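Local structure of staphylococcal enterotoxin-like toxin (Staphylococcus aureus, 4DXG) at residues 28-33 with 49-54; 136-141 with 187-192. The protein binds a sialylated, fucosylated glycan and probably interferes with host immune recognition, as related superantigen-like proteins do. All blocks are in the same frame, centred on the assembly; numbering follows the deposited sequence.

Interaction 1: residues 28-33 with 49-54. With PIN (piperazine-N,N'-bis(2-ethanesulfonic acid)), chain C.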
# COMPACT_ATOMS: atom_id res chain seq x y z
N LEU A 28 -3.44 1.90 9.46
CA LEU A 28 -2.64 2.36 10.60
C LEU A 28 -1.20 2.59 10.14
O LEU A 28 -0.68 1.81 9.37
CB LEU A 28 -2.63 1.28 11.68
CG LEU A 28 -3.97 0.93 12.32
CD1 LEU A 28 -3.80 -0.26 13.24
CD2 LEU A 28 -4.59 2.13 13.08
N GLU A 29 -0.56 3.66 10.63
CA GLU A 29 0.87 3.89 10.35
C GLU A 29 1.73 3.91 11.60
O GLU A 29 1.45 4.64 12.54
CB GLU A 29 1.09 5.19 9.56
CG GLU A 29 0.70 5.05 8.10
CD GLU A 29 0.12 6.32 7.52
OE1 GLU A 29 0.82 7.34 7.45
OE2 GLU A 29 -1.06 6.28 7.13
N PHE A 30 2.78 3.09 11.60
CA PHE A 30 3.68 3.00 12.74
C PHE A 30 5.05 3.51 12.37
O PHE A 30 5.73 2.90 11.54
CB PHE A 30 3.77 1.57 13.24
CG PHE A 30 2.46 1.03 13.72
CD1 PHE A 30 2.10 -0.29 13.46
CD2 PHE A 30 1.58 1.86 14.43
CE1 PHE A 30 0.86 -0.79 13.91
CE2 PHE A 30 0.34 1.38 14.89
CZ PHE A 30 -0.02 0.05 14.62
N LYS A 31 5.47 4.62 12.99
CA LYS A 31 6.74 5.24 12.61
C LYS A 31 7.83 5.16 13.71
O LYS A 31 7.50 5.05 14.90
CB LYS A 31 6.50 6.67 12.09
CG LYS A 31 5.53 6.62 10.90
CD LYS A 31 5.44 7.92 10.07
CE LYS A 31 4.25 7.85 9.10
NZ LYS A 31 4.68 8.15 7.71
N ASN A 32 9.09 5.19 13.27
CA ASN A 32 10.27 5.13 14.14
C ASN A 32 10.19 4.05 15.23
O ASN A 32 10.38 4.31 16.42
CB ASN A 32 10.55 6.51 14.74
CG ASN A 32 10.59 7.60 13.69
OD1 ASN A 32 11.28 7.49 12.68
ND2 ASN A 32 9.86 8.67 13.95
N GLU A 33 9.90 2.83 14.81
CA GLU A 33 9.45 1.80 15.72
C GLU A 33 10.47 0.67 15.63
O GLU A 33 11.52 0.82 14.97
CB GLU A 33 8.03 1.41 15.30
CG GLU A 33 7.14 0.72 16.29
CD GLU A 33 6.95 1.42 17.61
OE1 GLU A 33 7.51 0.86 18.57
OE2 GLU A 33 6.25 2.47 17.70
N VAL A 49 5.52 -6.03 15.99
CA VAL A 49 5.66 -4.64 16.34
C VAL A 49 4.67 -4.34 17.47
O VAL A 49 3.53 -4.78 17.42
CB VAL A 49 5.47 -3.68 15.12
CG1 VAL A 49 5.72 -2.21 15.53
CG2 VAL A 49 6.40 -4.05 13.95
N VAL A 50 5.13 -3.60 18.48
CA VAL A 50 4.35 -3.23 19.63
C VAL A 50 4.30 -1.68 19.84
O VAL A 50 5.05 -1.11 20.67
CB VAL A 50 4.89 -3.97 20.88
CG1 VAL A 50 3.98 -3.74 22.06
CG2 VAL A 50 5.03 -5.47 20.57
N PRO A 51 3.40 -1.00 19.08
CA PRO A 51 3.28 0.45 19.13
C PRO A 51 2.43 0.90 20.30
O PRO A 51 2.67 1.98 20.82
CB PRO A 51 2.61 0.80 17.82
CG PRO A 51 1.78 -0.46 17.50
CD PRO A 51 2.54 -1.60 18.04
N ASP A 52 1.50 0.04 20.75
CA ASP A 52 0.45 0.37 21.76
C ASP A 52 0.21 -0.86 22.61
O ASP A 52 1.08 -1.74 22.61
CB ASP A 52 -0.84 0.71 21.00
CG ASP A 52 -1.23 -0.36 19.94
OD1 ASP A 52 -0.78 -1.56 20.00
OD2 ASP A 52 -2.01 -0.01 19.05
N TYR A 53 -0.99 -1.06 23.20
CA TYR A 53 -1.29 -2.31 23.94
C TYR A 53 -1.40 -3.64 23.14
O TYR A 53 -1.59 -4.71 23.73
CB TYR A 53 -2.51 -2.13 24.86
CG TYR A 53 -2.29 -1.13 25.93
CD1 TYR A 53 -2.68 0.18 25.75
CD2 TYR A 53 -1.62 -1.48 27.12
CE1 TYR A 53 -2.42 1.15 26.71
CE2 TYR A 53 -1.34 -0.52 28.11
CZ TYR A 53 -1.76 0.80 27.90
OH TYR A 53 -1.56 1.78 28.83
N PHE A 54 -1.24 -3.58 21.81
CA PHE A 54 -1.21 -4.82 21.02
C PHE A 54 0.13 -5.15 20.40
O PHE A 54 0.93 -4.26 20.15
CB PHE A 54 -2.24 -4.79 19.90
CG PHE A 54 -3.65 -4.69 20.40
CD1 PHE A 54 -4.41 -5.85 20.65
CD2 PHE A 54 -4.22 -3.45 20.65
CE1 PHE A 54 -5.73 -5.76 21.13
CE2 PHE A 54 -5.54 -3.36 21.14
CZ PHE A 54 -6.28 -4.52 21.36
C1 PIN C . -5.12 1.39 20.88
C2 PIN C . -5.46 0.10 20.12
N1 PIN C . -6.21 0.38 18.90
C3 PIN C . -7.36 -0.49 18.70
C4 PIN C . -5.85 1.43 17.90
C1' PIN C . -8.08 0.25 14.10
C2' PIN C . -7.76 -0.71 15.26
N1' PIN C . -7.31 0.08 16.42
C3' PIN C . -6.03 0.84 16.49
C4' PIN C . -8.18 0.12 17.59
S1 PIN C . -4.44 1.04 22.37
S1' PIN C . -8.77 -0.44 12.71
O1 PIN C . -3.69 2.25 22.75
O2 PIN C . -5.53 0.81 23.35
O3 PIN C . -3.62 -0.21 22.37
O1' PIN C . -7.85 -0.14 11.58
O2' PIN C . -10.10 0.21 12.53
O3' PIN C . -8.96 -1.92 12.83

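Interaction 2: residues 136-141 with 187-192. With SIA (N-acetyl-alpha-neuraminic acid), chain B.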
# COMPACT_ATOMS: atom_id res chain seq x y z
N ILE A 136 9.15 4.11 0.79
CA ILE A 136 7.72 3.83 0.89
C ILE A 136 7.38 2.50 0.18
O ILE A 136 7.98 2.19 -0.89
CB ILE A 136 6.89 5.06 0.37
CG1 ILE A 136 5.41 4.93 0.76
CG2 ILE A 136 7.12 5.25 -1.12
CD1 ILE A 136 4.52 6.18 0.43
N SER A 137 6.47 1.73 0.79
CA SER A 137 6.07 0.43 0.24
C SER A 137 5.05 0.59 -0.88
O SER A 137 4.22 1.52 -0.88
CB SER A 137 5.57 -0.57 1.32
OG SER A 137 4.42 -0.08 2.03
N LEU A 138 5.08 -0.31 -1.85
CA LEU A 138 4.03 -0.23 -2.84
C LEU A 138 2.66 -0.44 -2.16
O LEU A 138 1.67 0.11 -2.61
CB LEU A 138 4.26 -1.21 -3.98
CG LEU A 138 5.62 -1.17 -4.64
CD1 LEU A 138 5.57 -2.25 -5.69
CD2 LEU A 138 5.96 0.19 -5.29
N LYS A 139 2.62 -1.18 -1.06
CA LYS A 139 1.40 -1.47 -0.32
C LYS A 139 0.68 -0.18 0.03
O LYS A 139 -0.56 -0.10 -0.06
CB LYS A 139 1.73 -2.23 0.98
CG LYS A 139 0.50 -2.65 1.84
CD LYS A 139 0.90 -2.98 3.29
CE LYS A 139 -0.27 -3.51 4.15
NZ LYS A 139 -1.02 -4.63 3.49
N GLU A 140 1.46 0.82 0.44
CA GLU A 140 0.96 2.04 1.04
C GLU A 140 0.45 2.91 -0.06
O GLU A 140 -0.61 3.52 0.05
CB GLU A 140 2.07 2.75 1.83
CG GLU A 140 1.77 4.22 2.09
CD GLU A 140 2.45 4.79 3.36
OE1 GLU A 140 3.28 4.09 4.01
OE2 GLU A 140 2.16 5.98 3.69
N LEU A 141 1.20 2.93 -1.15
CA LEU A 141 0.90 3.75 -2.30
C LEU A 141 -0.35 3.23 -2.93
O LEU A 141 -1.27 4.01 -3.15
CB LEU A 141 2.04 3.67 -3.31
CG LEU A 141 3.27 4.47 -2.95
CD1 LEU A 141 4.35 3.99 -3.86
CD2 LEU A 141 3.08 5.98 -3.06
N MET A 187 3.42 -6.25 -1.87
CA MET A 187 3.26 -5.50 -0.62
C MET A 187 4.54 -5.31 0.21
O MET A 187 4.57 -4.51 1.15
CB MET A 187 2.16 -6.13 0.21
CG MET A 187 0.81 -5.93 -0.46
SD MET A 187 -0.40 -6.80 0.46
CE MET A 187 -1.92 -6.32 -0.39
N ALA A 188 5.60 -6.03 -0.17
CA ALA A 188 6.88 -5.99 0.50
C ALA A 188 7.85 -5.15 -0.29
O ALA A 188 8.94 -4.83 0.21
CB ALA A 188 7.45 -7.41 0.65
N ASP A 189 7.48 -4.81 -1.52
CA ASP A 189 8.38 -4.05 -2.37
C ASP A 189 8.50 -2.61 -1.86
O ASP A 189 7.50 -2.01 -1.44
CB ASP A 189 7.92 -4.09 -3.84
CG ASP A 189 8.25 -5.44 -4.54
OD1 ASP A 189 9.28 -6.11 -4.25
OD2 ASP A 189 7.46 -5.85 -5.42
N VAL A 190 9.70 -2.07 -1.85
CA VAL A 190 9.86 -0.68 -1.40
C VAL A 190 10.63 0.19 -2.41
O VAL A 190 11.44 -0.29 -3.21
CB VAL A 190 10.47 -0.58 0.04
CG1 VAL A 190 9.72 -1.47 1.03
CG2 VAL A 190 11.91 -0.98 0.03
N ILE A 191 10.35 1.48 -2.37
CA ILE A 191 10.93 2.41 -3.31
C ILE A 191 11.26 3.76 -2.63
O ILE A 191 10.74 4.06 -1.51
CB ILE A 191 10.00 2.59 -4.58
CG1 ILE A 191 8.63 3.21 -4.24
CG2 ILE A 191 9.85 1.28 -5.38
CD1 ILE A 191 7.97 3.91 -5.48
N ASP A 192 12.12 4.56 -3.26
CA ASP A 192 12.47 5.88 -2.72
C ASP A 192 11.32 6.81 -3.00
O ASP A 192 11.00 7.08 -4.15
CB ASP A 192 13.77 6.44 -3.33
CG ASP A 192 14.21 7.77 -2.68
OD1 ASP A 192 13.39 8.46 -2.00
OD2 ASP A 192 15.40 8.13 -2.85
C1 SIA B . 5.37 -2.68 -13.44
C2 SIA B . 6.38 -3.82 -13.71
C3 SIA B . 7.36 -3.36 -14.80
C4 SIA B . 8.38 -2.33 -14.29
C5 SIA B . 9.05 -2.74 -12.97
C6 SIA B . 7.96 -3.18 -11.99
C7 SIA B . 8.47 -3.70 -10.64
C8 SIA B . 7.32 -4.23 -9.80
C9 SIA B . 7.71 -4.48 -8.34
C10 SIA B . 11.08 -1.49 -12.23
C11 SIA B . 11.53 -0.16 -11.72
N5 SIA B . 9.76 -1.57 -12.45
O1A SIA B . 4.95 -2.01 -14.42
O1B SIA B . 4.99 -2.48 -12.25
O4 SIA B . 9.44 -2.07 -15.22
O6 SIA B . 7.17 -4.23 -12.60
O7 SIA B . 9.32 -4.81 -10.89
O8 SIA B . 6.24 -3.27 -9.92
O9 SIA B . 6.54 -4.88 -7.60
O10 SIA B . 11.87 -2.41 -12.39

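Interaction 1: residues 28-33 with 49-54
The F30 ring carries P51 on one face: CG of P51 stands over it, 3.5 Å from the ring centroid and 16° off the normal, a CH-pi contact displaced toward the rim at CZ. Y56 meets F30 edge-to-face, so the ring is packed by an aromatic neighbour as well. Both segments belong to the OB-fold domain, where strand 28-31 lies at one border of the sheet and 49-54 is the end of strand 46-49 and most of the loop leading to strand 56-59. The other two flat rings sit beside a bound PIPES molecule. The S1 sulfonate lies near the plane of the Y53 ring at its edge, and CE2 on the edge of F54 is 3.6 Å from PIN C2. The S1 sulfonate also accepts a bent hydrogen bond from the backbone, Y53 N to PIN O3, at 2.9 Å. On the strand side, L28 CD2 reaches the piperazine carbon C3'. Beyond the corner at N32, the E33 side chain runs out with CG anti to the backbone N (chi1 -160°), which puts its CG against V49 CG1; the bend at chi2 then turns the carboxylate to CA and CB of P51. D52 forms an Asx turn: F54 N donates to D52 OD1 over 2.8 Å, arriving from above the carboxylate plane, 44° out of it.

Interaction 2: residues 136-141 with 187-192
Two backbone hydrogen bonds join I136 and I191 as an antiparallel hydrogen-bonded pair: I136 N reaches I191 O over 2.8 Å at 168°, and I191 N returns to I136 O. The next pair, S137 with V190, is non-hydrogen-bonded, its CA atoms 4.3 Å apart. A third backbone bond, L138 N to D189 O at 3.0 Å, carries the pairing into the first turn of helix 138-153, for which S137 is the N-cap residue. Apolar contacts gather on I191. Its CG1 meets I136 CG2, its CG2 lies 4.0 Å from L138 CD2 where the two side chains cross at about a right angle, and its CD1 meets L141 CD1. K139, extended as far as CE, crosses M187 obliquely; CB and CG of K139 meet M187, and its NZ is 3.8 Å from M187 SD and is hydrogen-bonded to V94 O. The polar contact to ligand belongs to D189: SIA O9 donates to D189 OD2 over 2.6 Å, while L138 CD1 packs on D189 CB and comes within 3.4 Å of SIA O9. Beside this two-stranded pairing of the beta-grasp domain, D189 and L138 thus join T175 OG1, R186 NH2 and K173 O in the sialic acid site.

How the interactions relate
Interaction 1 is a surface contact, centred about 17 Å from the centre of the chain, whereas interaction 2 is buried, about 6 Å from it. The first joins parts of the OB-fold domain mainly through side-chain contacts, of F30 on the edge strand and E33 just past its corner, with no hydrogen bond between the segments; the second joins short strands and a helix start in the beta-grasp domain by backbone pairing together with apolar side-chain packing, and it buries twice the area, 464 against 230 Å². Each has a ligand at its margin, a buffer molecule in one case and sialic acid in the other. The two meet between the domains: E29 and E140 bring like charges close, and K144 forms a salt bridge to each of them, which should offset their repulsion.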